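PDB 4HDT: 3-hydroxyisobutyryl-CoA hydrolase from Mycobacterium thermoresistibile, which probably hydrolyses 3-hydroxy-2-methylpropanoyl-CoA (3-hydroxyisobutyryl-CoA) to 3-hydroxy-2-methylpropanoate and free coenzyme A. Local coordinates for residues G20-T34 with L58-D72. Numbering follows the deposited sequence. Where two conformers were deposited one is given.
Sequences GLLTLNRPKAINSLT and LLTGAGERGLCAGGD. With ZN (zinc ion), chain C.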
ATOM      1  N   GLY A  20      -7.688 -16.685 -14.316  1.00 17.96           N
ATOM      2  CA  GLY A  20      -7.133 -17.153 -13.065  1.00 17.52           C
ATOM      3  C   GLY A  20      -7.661 -16.301 -11.914  1.00 16.97           C
ATOM      4  O   GLY A  20      -7.399 -15.103 -11.845  1.00 15.91           O
ATOM      5  N   LEU A  21      -8.373 -16.948 -10.996  1.00 17.20           N
ATOM      6  CA  LEU A  21      -9.049 -16.257  -9.890  1.00 16.84           C
ATOM      7  C   LEU A  21      -8.262 -16.468  -8.614  1.00 15.81           C
ATOM      8  O   LEU A  21      -7.986 -17.621  -8.217  1.00 16.33           O
ATOM      9  CB  LEU A  21     -10.482 -16.787  -9.739  1.00 18.11           C
ATOM     10  CG  LEU A  21     -11.307 -16.764 -11.012  1.00 19.50           C
ATOM     11  CD1 LEU A  21     -12.541 -17.639 -10.837  1.00 20.87           C
ATOM     12  CD2 LEU A  21     -11.662 -15.341 -11.388  1.00 19.39           C
ATOM     13  N   LEU A  22      -7.900 -15.381  -7.978  1.00 14.44           N
ATOM     14  CA  LEU A  22      -7.266 -15.393  -6.674  1.00 13.82           C
ATOM     15  C   LEU A  22      -8.211 -14.651  -5.742  1.00 13.52           C
ATOM     16  O   LEU A  22      -8.384 -13.458  -5.901  1.00 12.85           O
ATOM     17  CB  LEU A  22      -5.894 -14.710  -6.728  1.00 13.56           C
ATOM     18  CG  LEU A  22      -4.880 -15.423  -7.612  1.00 13.73           C
ATOM     19  CD1 LEU A  22      -3.641 -14.559  -7.776  1.00 13.54           C
ATOM     20  CD2 LEU A  22      -4.542 -16.775  -6.980  1.00 14.05           C
ATOM     21  N   THR A  23      -8.769 -15.350  -4.752  1.00 13.66           N
ATOM     22  CA  THR A  23      -9.668 -14.704  -3.810  1.00 13.81           C
ATOM     23  C   THR A  23      -9.055 -14.792  -2.412  1.00 13.26           C
ATOM     24  O   THR A  23      -8.928 -15.857  -1.821  1.00 13.15           O
ATOM     25  CB  THR A  23     -11.083 -15.317  -3.850  1.00 15.10           C
ATOM     26  OG1 THR A  23     -11.541 -15.348  -5.184  1.00 16.29           O
ATOM     27  CG2 THR A  23     -12.087 -14.552  -2.936  1.00 15.56           C
ATOM     28  N   LEU A  24      -8.662 -13.640  -1.881  1.00 12.29           N
ATOM     29  CA  LEU A  24      -8.115 -13.587  -0.536  1.00 12.26           C
ATOM     30  C   LEU A  24      -9.236 -14.011   0.430  1.00 12.79           C
ATOM     31  O   LEU A  24     -10.373 -13.591   0.239  1.00 13.46           O
ATOM     32  CB  LEU A  24      -7.703 -12.168  -0.191  1.00 11.56           C
ATOM     33  CG  LEU A  24      -6.669 -11.583  -1.130  1.00 11.05           C
ATOM     34  CD1 LEU A  24      -6.323 -10.212  -0.648  1.00 10.72           C
ATOM     35  CD2 LEU A  24      -5.420 -12.457  -1.216  1.00 11.04           C
ATOM     36  N   ASN A  25      -8.935 -14.879   1.397  1.00 13.20           N
ATOM     37  CA  ASN A  25     -10.026 -15.555   2.134  1.00 13.84           C
ATOM     38  C   ASN A  25      -9.722 -15.697   3.619  1.00 14.00           C
ATOM     39  O   ASN A  25      -9.726 -16.802   4.164  1.00 14.36           O
ATOM     40  CB  ASN A  25     -10.335 -16.918   1.489  1.00 14.47           C
ATOM     41  CG  ASN A  25     -11.547 -17.594   2.088  1.00 15.27           C
ATOM     42  OD1 ASN A  25     -12.558 -16.933   2.417  1.00 15.71           O
ATOM     43  ND2 ASN A  25     -11.448 -18.901   2.293  1.00 15.93           N
ATOM     44  N   ARG A  26      -9.535 -14.568   4.280  1.00 13.73           N
ATOM     45  CA  ARG A  26      -9.574 -14.488   5.737  1.00 14.14           C
ATOM     46  C   ARG A  26     -10.542 -13.353   6.100  1.00 13.91           C
ATOM     47  O   ARG A  26     -10.147 -12.322   6.643  1.00 13.16           O
ATOM     48  CB  ARG A  26      -8.187 -14.244   6.302  1.00 14.36           C
ATOM     49  CG  ARG A  26      -7.149 -15.253   5.807  1.00 15.18           C
ATOM     50  CD  ARG A  26      -5.983 -15.452   6.754  1.00 16.52           C
ATOM     51  NE  ARG A  26      -5.446 -14.225   7.263  1.00 17.84           N
ATOM     52  CZ  ARG A  26      -4.838 -14.069   8.434  1.00 18.37           C
ATOM     53  NH1 ARG A  26      -4.385 -12.861   8.750  1.00 17.63           N
ATOM     54  NH2 ARG A  26      -4.611 -15.105   9.243  1.00 20.49           N
ATOM     55  N   PRO A  27     -11.821 -13.530   5.767  1.00 14.43           N
ATOM     56  CA  PRO A  27     -12.705 -12.349   5.912  1.00 14.73           C
ATOM     57  C   PRO A  27     -12.889 -11.818   7.347  1.00 15.44           C
ATOM     58  O   PRO A  27     -13.135 -10.620   7.514  1.00 15.56           O
ATOM     59  CB  PRO A  27     -14.024 -12.826   5.320  1.00 15.40           C
ATOM     60  CG  PRO A  27     -13.970 -14.302   5.363  1.00 15.68           C
ATOM     61  CD  PRO A  27     -12.511 -14.648   5.121  1.00 15.07           C
ATOM     62  N   LYS A  28     -12.766 -12.690   8.355  1.00 16.28           N
ATOM     63  CA  LYS A  28     -12.874 -12.214   9.732  1.00 17.13           C
ATOM     64  C   LYS A  28     -11.715 -11.249  10.093  1.00 16.47           C
ATOM     65  O   LYS A  28     -11.900 -10.408  10.987  1.00 18.09           O
ATOM     66  CB  LYS A  28     -12.973 -13.376  10.713  1.00 18.65           C
ATOM     67  CG  LYS A  28     -14.272 -14.146  10.558  1.00 20.13           C
ATOM     68  CD  LYS A  28     -14.333 -15.411  11.396  1.00 21.97           C
ATOM     69  CE  LYS A  28     -15.613 -16.171  11.101  1.00 23.44           C
ATOM     70  NZ  LYS A  28     -15.862 -17.238  12.112  1.00 25.43           N
ATOM     71  N   ALA A  29     -10.594 -11.311   9.352  1.00 15.22           N
ATOM     72  CA  ALA A  29      -9.428 -10.417   9.504  1.00 14.23           C
ATOM     73  C   ALA A  29      -9.350  -9.366   8.352  1.00 13.63           C
ATOM     74  O   ALA A  29      -8.288  -8.802   8.087  1.00 13.28           O
ATOM     75  CB  ALA A  29      -8.130 -11.223   9.549  1.00 14.41           C
ATOM     76  N   ILE A  30     -10.456  -9.190   7.646  1.00 13.52           N
ATOM     77  CA  ILE A  30     -10.509  -8.349   6.448  1.00 13.17           C
ATOM     78  C   ILE A  30      -9.363  -8.734   5.527  1.00 12.32           C
ATOM     79  O   ILE A  30      -8.672  -7.910   4.914  1.00 11.51           O
ATOM     80  CB  ILE A  30     -10.594  -6.844   6.729  1.00 13.53           C
ATOM     81  CG1 ILE A  30     -11.557  -6.552   7.895  1.00 14.61           C
ATOM     82  CG2 ILE A  30     -11.070  -6.129   5.481  1.00 13.43           C
ATOM     83  CD1 ILE A  30     -11.695  -5.063   8.192  1.00 15.10           C
ATOM     84  N   ASN A  31      -9.198 -10.046   5.398  1.00 11.98           N
ATOM     85  CA  ASN A  31      -8.272 -10.624   4.440  1.00 11.78           C
ATOM     86  C   ASN A  31      -6.809 -10.192   4.626  1.00 11.35           C
ATOM     87  O   ASN A  31      -6.029 -10.184   3.632  1.00 10.61           O
ATOM     88  CB  ASN A  31      -8.788 -10.394   3.015  1.00 11.63           C
ATOM     89  CG  ASN A  31     -10.197 -10.916   2.814  1.00 11.98           C
ATOM     90  OD1 ASN A  31     -10.517 -12.048   3.231  1.00 12.39           O
ATOM     91  ND2 ASN A  31     -11.027 -10.163   2.079  1.00 11.62           N
ATOM     92  N   SER A  32      -6.394  -9.888   5.869  1.00 11.75           N
ATOM     93  CA  SER A  32      -4.990  -9.534   6.070  1.00 11.95           C
ATOM     94  C   SER A  32      -4.035 -10.651   5.574  1.00 11.76           C
ATOM     95  O   SER A  32      -4.337 -11.830   5.702  1.00 12.13           O
ATOM     96  CB  SER A  32      -4.677  -9.101   7.490  1.00 12.52           C
ATOM     97  OG  SER A  32      -4.887 -10.128   8.388  1.00 13.79           O
ATOM     98  N   LEU A  33      -2.876 -10.267   5.042  1.00 11.33           N
ATOM     99  CA  LEU A  33      -1.995 -11.211   4.329  1.00 11.67           C
ATOM    100  C   LEU A  33      -1.055 -11.924   5.278  1.00 11.94           C
ATOM    101  O   LEU A  33      -0.352 -11.288   6.080  1.00 12.64           O
ATOM    102  CB  LEU A  33      -1.109 -10.487   3.306  1.00 11.75           C
ATOM    103  CG  LEU A  33      -1.835  -9.683   2.271  1.00 11.69           C
ATOM    104  CD1 LEU A  33      -0.788  -9.020   1.376  1.00 11.49           C
ATOM    105  CD2 LEU A  33      -2.720 -10.577   1.437  1.00 12.22           C
ATOM    106  N   THR A  34      -0.998 -13.230   5.114  1.00 11.70           N
ATOM    107  CA  THR A  34      -0.007 -14.062   5.777  1.00 11.80           C
ATOM    108  C   THR A  34       1.097 -14.398   4.762  1.00 11.30           C
ATOM    109  O   THR A  34       0.945 -14.198   3.542  1.00 10.70           O
ATOM    110  CB  THR A  34      -0.619 -15.392   6.237  1.00 12.48           C
ATOM    111  OG1 THR A  34      -1.063 -16.129   5.100  1.00 12.84           O
ATOM    112  CG2 THR A  34      -1.785 -15.199   7.214  1.00 12.77           C
ATOM    113  N   LEU A  58      -7.604 -12.321 -11.943  1.00 14.24           N
ATOM    114  CA  LEU A  58      -8.525 -11.431 -11.228  1.00 14.45           C
ATOM    115  C   LEU A  58      -8.360 -11.661  -9.741  1.00 13.66           C
ATOM    116  O   LEU A  58      -8.519 -12.791  -9.259  1.00 14.39           O
ATOM    117  CB  LEU A  58      -9.950 -11.742 -11.648  1.00 15.85           C
ATOM    118  CG  LEU A  58     -11.103 -11.164 -10.847  1.00 17.01           C
ATOM    119  CD1 LEU A  58     -11.212  -9.712 -11.188  1.00 17.08           C
ATOM    120  CD2 LEU A  58     -12.416 -11.879 -11.144  1.00 18.45           C
ATOM    121  N   LEU A  59      -8.032 -10.589  -9.037  1.00 12.84           N
ATOM    122  CA  LEU A  59      -7.821 -10.620  -7.588  1.00 12.44           C
ATOM    123  C   LEU A  59      -9.028  -9.984  -6.932  1.00 12.08           C
ATOM    124  O   LEU A  59      -9.379  -8.829  -7.236  1.00 11.22           O
ATOM    125  CB  LEU A  59      -6.563  -9.844  -7.200  1.00 11.99           C
ATOM    126  CG  LEU A  59      -6.326  -9.694  -5.683  1.00 11.86           C
ATOM    127  CD1 LEU A  59      -6.005 -11.039  -5.010  1.00 12.27           C
ATOM    128  CD2 LEU A  59      -5.294  -8.631  -5.335  1.00 11.74           C
ATOM    129  N   THR A  60      -9.655 -10.736  -6.024  1.00 12.22           N
ATOM    130  CA  THR A  60     -10.737 -10.206  -5.193  1.00 12.63           C
ATOM    131  C   THR A  60     -10.528 -10.676  -3.743  1.00 12.36           C
ATOM    132  O   THR A  60      -9.629 -11.447  -3.452  1.00 12.18           O
ATOM    133  CB  THR A  60     -12.137 -10.658  -5.654  1.00 13.67           C
ATOM    134  OG1 THR A  60     -12.287 -12.075  -5.472  1.00 15.01           O
ATOM    135  CG2 THR A  60     -12.390 -10.366  -7.050  1.00 14.11           C
ATOM    136  N   GLY A  61     -11.327 -10.144  -2.840  1.00 12.42           N
ATOM    137  CA  GLY A  61     -11.349 -10.558  -1.431  1.00 12.23           C
ATOM    138  C   GLY A  61     -12.707 -11.053  -0.990  1.00 12.74           C
ATOM    139  O   GLY A  61     -13.749 -10.576  -1.465  1.00 12.82           O
ATOM    140  N   ALA A  62     -12.716 -12.028  -0.070  1.00 12.56           N
ATOM    141  CA  ALA A  62     -13.964 -12.591   0.396  1.00 13.31           C
ATOM    142  C   ALA A  62     -14.626 -11.592   1.337  1.00 13.16           C
ATOM    143  O   ALA A  62     -13.960 -10.727   1.876  1.00 12.43           O
ATOM    144  CB  ALA A  62     -13.702 -13.893   1.098  1.00 13.58           C
ATOM    145  N   GLY A  63     -15.931 -11.755   1.537  1.00 14.10           N
ATOM    146  CA  GLY A  63     -16.675 -10.882   2.434  1.00 14.27           C
ATOM    147  C   GLY A  63     -17.057  -9.570   1.761  1.00 14.15           C
ATOM    148  O   GLY A  63     -17.096  -9.443   0.530  1.00 15.13           O
ATOM    149  N   GLU A  64     -17.385  -8.604   2.599  1.00 13.99           N
ATOM    150  CA  GLU A  64     -18.069  -7.402   2.164  1.00 13.86           C
ATOM    151  C   GLU A  64     -17.327  -6.130   2.548  1.00 13.08           C
ATOM    152  O   GLU A  64     -17.684  -5.088   2.066  1.00 13.50           O
ATOM    153  CB  GLU A  64     -19.458  -7.373   2.829  1.00 14.83           C
ATOM    154  CG  GLU A  64     -20.435  -8.401   2.290  1.00 15.77           C
ATOM    155  CD  GLU A  64     -20.878  -8.114   0.889  1.00 16.21           C
ATOM    156  OE1 GLU A  64     -20.760  -6.920   0.499  1.00 16.22           O
ATOM    157  OE2 GLU A  64     -21.271  -9.048   0.160  1.00 16.67           O
ATOM    158  N   ARG A  65     -16.345  -6.200   3.452  1.00 12.34           N
ATOM    159  CA  ARG A  65     -15.751  -4.996   4.059  0.50 11.71           C
ATOM    160  C   ARG A  65     -14.503  -4.476   3.362  1.00 10.83           C
ATOM    161  O   ARG A  65     -14.105  -3.348   3.600  1.00 10.49           O
ATOM    162  CB  ARG A  65     -15.413  -5.264   5.526  0.50 11.73           C
ATOM    163  CG  ARG A  65     -16.635  -5.603   6.383  0.50 12.53           C
ATOM    164  CD  ARG A  65     -16.254  -6.036   7.794  0.50 12.65           C
ATOM    165  NE  ARG A  65     -15.742  -4.912   8.573  0.50 12.35           N
ATOM    166  CZ  ARG A  65     -14.990  -5.007   9.666  0.50 12.28           C
ATOM    167  NH1 ARG A  65     -14.607  -6.202  10.132  0.50 12.49           N
ATOM    168  NH2 ARG A  65     -14.619  -3.885  10.289  0.50 12.16           N
ATOM    169  N   GLY A  66     -13.900  -5.293   2.512  1.00 10.71           N
ATOM    170  CA  GLY A  66     -12.727  -4.853   1.792  1.00 10.03           C
ATOM    171  C   GLY A  66     -11.883  -5.937   1.167  1.00  9.92           C
ATOM    172  O   GLY A  66     -11.839  -7.078   1.676  1.00 10.22           O
ATOM    173  N   LEU A  67     -11.143  -5.562   0.127  1.00  9.68           N
ATOM    174  CA  LEU A  67     -10.176  -6.489  -0.444  1.00  9.70           C
ATOM    175  C   LEU A  67      -9.173  -6.993   0.589  1.00  9.61           C
ATOM    176  O   LEU A  67      -8.918  -8.224   0.708  1.00  9.66           O
ATOM    177  CB  LEU A  67      -9.423  -5.765  -1.540  1.00  9.38           C
ATOM    178  CG  LEU A  67      -8.294  -6.623  -2.171  1.00  9.36           C
ATOM    179  CD1 LEU A  67      -8.692  -7.971  -2.761  1.00  9.80           C
ATOM    180  CD2 LEU A  67      -7.550  -5.828  -3.207  1.00  9.06           C
ATOM    181  N   CYS A  68      -8.570  -6.078   1.350  1.00  9.65           N
ATOM    182  CA  CYS A  68      -7.410  -6.438   2.208  1.00  9.76           C
ATOM    183  C   CYS A  68      -6.990  -5.239   3.073  1.00  9.77           C
ATOM    184  O   CYS A  68      -6.510  -4.239   2.561  1.00  9.39           O
ATOM    185  CB  CYS A  68      -6.218  -6.915   1.359  1.00  9.75           C
ATOM    186  SG  CYS A  68      -4.747  -7.299   2.330  1.00 10.09           S
ATOM    187  N   ALA A  69      -7.069  -5.429   4.395  1.00 10.19           N
ATOM    188  CA  ALA A  69      -6.694  -4.393   5.363  1.00 10.56           C
ATOM    189  C   ALA A  69      -5.191  -4.219   5.594  1.00 10.61           C
ATOM    190  O   ALA A  69      -4.795  -3.236   6.240  1.00 11.79           O
ATOM    191  CB  ALA A  69      -7.407  -4.649   6.678  1.00 10.98           C
ATOM    192  N   GLY A  70      -4.373  -5.148   5.088  1.00 11.05           N
ATOM    193  CA  GLY A  70      -2.939  -5.054   5.304  1.00 11.12           C
ATOM    194  C   GLY A  70      -2.267  -6.398   5.398  1.00 12.03           C
ATOM    195  O   GLY A  70      -2.870  -7.459   5.140  1.00 12.52           O
ATOM    196  N   GLY A  71      -0.967  -6.358   5.656  1.00 13.05           N
ATOM    197  CA  GLY A  71      -0.273  -7.578   6.110  1.00 14.14           C
ATOM    198  C   GLY A  71      -0.746  -7.900   7.528  1.00 15.80           C
ATOM    199  O   GLY A  71      -1.198  -7.026   8.264  1.00 16.47           O
ATOM    200  N   ASP A  72      -0.617  -9.168   7.950  1.00 17.28           N
ATOM    201  CA  ASP A  72      -0.906  -9.559   9.308  1.00 19.92           C
ATOM    202  C   ASP A  72       0.127  -8.949  10.267  1.00 21.44           C
ATOM    203  O   ASP A  72       1.302  -9.345  10.293  1.00 21.04           O
ATOM    204  CB  ASP A  72      -0.946 -11.083   9.395  1.00 20.90           C
ATOM    205  CG  ASP A  72      -1.354 -11.584  10.757  1.00 23.94           C
ATOM    206  OD1 ASP A  72      -0.853 -11.044  11.743  1.00 25.15           O
ATOM    207  OD2 ASP A  72      -2.146 -12.543  10.820  1.00 25.27           O
TER
HETATM  208 ZN    ZN C 401     -21.255  -6.312  -1.253  1.00 15.76          ZN
HETATM  209  O   HOH W   1     -11.066 -13.545  -7.756  1.00 21.16           O
HETATM  210  O   HOH W   2     -15.223  -8.862   9.554  1.00 32.71           O
HETATM  211  O   HOH W   3     -20.460  -7.555  -2.649  1.00 21.57           O
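Asn31 ND2 is gripped by carbonyls from the 58-72 segment: Ala62 O at 3.0 Å lies nearly in the amide plane and offers a lone pair, whereas ND2 stands 56° above the carbonyl plane of Leu67 O, and Gly66 O adds a weak third bond. On the other arm of the amide, Asn31 OD1 accepts from Arg26 N, so both ends of the group are engaged and its rotation is fixed. This asparagine fastens together the two loops that follow the parallel strands 20-24 and 58-61, neighbours in a beta-alpha-beta unit of the crotonase fold whose crossover helix is 35-49.

The strands form a parallel ladder, their short axes approaching to 4.5 Å, running from Leu58 N to Gly20 O through to Ala62 N to Leu24 O. On one face, a water joins Thr23 OG1, Thr60 OG1 and Leu58 O; on the other, Leu24 CG packs against Leu59 CD1 at 4.0 Å, and Met41 of helix 35-49 touches both leucines.

Beyond the strands the backbones pair again: Ala69 N bonds to Ile30 O, Leu33 N donates to Gly70 O, and Asp72 N to Leu33 O. In the conformer given, Ile30 CD1 sits over the guanidinium face of Arg65, 3.6 Å from Arg65 CZ; a second conformer makes this contact doubtful. Glu64 OE1 in the same loop binds a zinc ion at 1.9 Å; a water and His192 are further ligands.

Arg26, bent at chi3 (-46°), turns its guanidinium back to Ser32, with NE on Ser32 O and NH1 on Ser32 OG. The same NH1 makes a salt bridge to Asp72 OD2 at 3.1 Å, on the anti side but tilted out of the carboxylate plane, while Asp72 OD1 caps Ala75 N at the next helix.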